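PDB 4IBN: ribonuclease H from Uncultured organism, which probably cleaves the RNA strand of RNA-DNA hybrids endonucleolytically, leaving 5'-phosphomonoester ends, with magnesium as the likely cofactor. Local coordinates for residues Glu77-Arg80 and Ala81-His84. Residues are numbered along the deposited sequence; the frame is centred on the assembly and turned at random.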
loop_
_atom_site.group_PDB
_atom_site.type_symbol
_atom_site.label_atom_id
_atom_site.label_comp_id
_atom_site.label_asym_id
_atom_site.label_seq_id
_atom_site.Cartn_x
_atom_site.Cartn_y
_atom_site.Cartn_z
ATOM N N GLU A 77 3.671 2.503 -5.428
ATOM C CA GLU A 77 2.796 2.336 -6.550
ATOM C C GLU A 77 1.410 2.894 -6.298
ATOM O O GLU A 77 0.803 3.423 -7.184
ATOM C CB GLU A 77 2.711 0.891 -7.011
ATOM C CG GLU A 77 3.972 0.379 -7.527
ATOM C CD GLU A 77 4.508 1.139 -8.714
ATOM O OE1 GLU A 77 3.749 1.494 -9.566
ATOM O OE2 GLU A 77 5.712 1.347 -8.793
ATOM N N ALA A 78 0.910 2.730 -5.101
ATOM C CA ALA A 78 -0.411 3.222 -4.786
ATOM C C ALA A 78 -0.521 4.715 -4.869
ATOM O O ALA A 78 -1.387 5.228 -5.461
ATOM C CB ALA A 78 -0.793 2.802 -3.381
ATOM N N PHE A 79 0.382 5.375 -4.208
ATOM C CA PHE A 79 0.394 6.804 -4.185
ATOM C C PHE A 79 0.773 7.445 -5.507
ATOM O O PHE A 79 0.391 8.552 -5.785
ATOM C CB PHE A 79 1.192 7.324 -3.008
ATOM C CG PHE A 79 0.477 7.182 -1.717
ATOM C CD1 PHE A 79 -0.394 8.119 -1.305
ATOM C CD2 PHE A 79 0.641 6.088 -0.948
ATOM C CE1 PHE A 79 -1.036 7.967 -0.176
ATOM C CE2 PHE A 79 -0.023 5.935 0.178
ATOM C CZ PHE A 79 -0.864 6.866 0.565
ATOM N N ARG A 80 1.616 6.795 -6.265
ATOM C CA ARG A 80 1.901 7.289 -7.589
ATOM C C ARG A 80 0.680 7.243 -8.515
ATOM O O ARG A 80 0.419 8.145 -9.229
ATOM C CB ARG A 80 3.078 6.546 -8.225
ATOM C CG ARG A 80 4.408 7.076 -7.802
ATOM C CD ARG A 80 5.573 6.276 -8.364
ATOM N NE ARG A 80 6.819 6.682 -7.767
ATOM C CZ ARG A 80 7.949 6.050 -7.931
ATOM N NH1 ARG A 80 7.976 4.981 -8.667
ATOM N NH2 ARG A 80 9.029 6.493 -7.335
ATOM N N ALA A 81 -0.060 6.164 -8.472
ATOM C CA ALA A 81 -1.221 6.073 -9.301
ATOM C C ALA A 81 -2.260 7.119 -8.967
ATOM O O ALA A 81 -2.775 7.765 -9.831
ATOM C CB ALA A 81 -1.791 4.795 -9.187
ATOM N N ILE A 82 -2.569 7.285 -7.711
ATOM C CA ILE A 82 -3.558 8.298 -7.374
ATOM C C ILE A 82 -3.075 9.719 -7.545
ATOM O O ILE A 82 -3.848 10.615 -7.682
ATOM C CB ILE A 82 -4.220 8.094 -6.024
ATOM C CG1 ILE A 82 -3.282 8.470 -4.945
ATOM C CG2 ILE A 82 -4.693 6.680 -5.870
ATOM C CD1 ILE A 82 -3.883 8.433 -3.646
ATOM N N GLY A 83 -1.773 9.895 -7.529
ATOM C CA GLY A 83 -1.178 11.198 -7.698
ATOM C C GLY A 83 -1.382 11.813 -9.058
ATOM O O GLY A 83 -1.180 12.984 -9.252
ATOM N N HIS A 84 -1.773 11.012 -9.999
ATOM C CA HIS A 84 -1.842 11.441 -11.368
ATOM C C HIS A 84 -3.166 12.030 -11.770
ATOM O O HIS A 84 -3.428 12.194 -12.920
ATOM C CB HIS A 84 -1.526 10.291 -12.305
ATOM C CG HIS A 84 -0.128 10.298 -12.828
ATOM N ND1 HIS A 84 0.796 9.342 -12.488
ATOM C CD2 HIS A 84 0.503 11.137 -13.679
ATOM C CE1 HIS A 84 1.930 9.585 -13.117
ATOM N NE2 HIS A 84 1.782 10.677 -13.836
#
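A81 and I82 continue the helical pattern near the C-terminal end of helix 67-82 by giving their amides to the carbonyls four residues back: A81 N reaches E77 O at 3.1 Å, and I82 N meets A78 O at 3.3 Å. The next amide is held less firmly: G83 N splits its hydrogen between F79 O and R80 O, at 3.1 and 3.3 Å, and both bonds are weak. Having no side chain suits G83, since a CB here would probably sit tight against F79 O.

On the buried flank F79 and I82, three residues apart, lie along the same side of the helix, and I82 CD1 comes obliquely to the ring, 4.2 Å from CD1 of F79. I82 sets CG1 between its backbone N and carbonyl carbon (chi1 75°), bringing that branch over F79 O and A78 O, while CG2 packs on A78 O at 3.6 Å. Both residues also meet V91 of strand 90-95, and F79 touches A135 and V136 of helix 126-136, as befits large apolar groups between helix and sheet. A81, small and partly exposed, lays its methyl against E77 O.

R80 is exposed and runs extended from CG to NE, a reach that suits arginine here: its NH2 forms a salt bridge with OE1 of E131, on the same helix 126-136 that F79 touches. H84 ND1 makes a weak bond to R80 O at 3.5 Å.

The chemistry thus divides this helical turn: apolar carbons pack its buried flank against strand 90-95 and helix 126-136, while the amide of G83 is divided between two acceptors and R80 O takes a second weak bond from H84, consistent with a looser hold on this part of the chain.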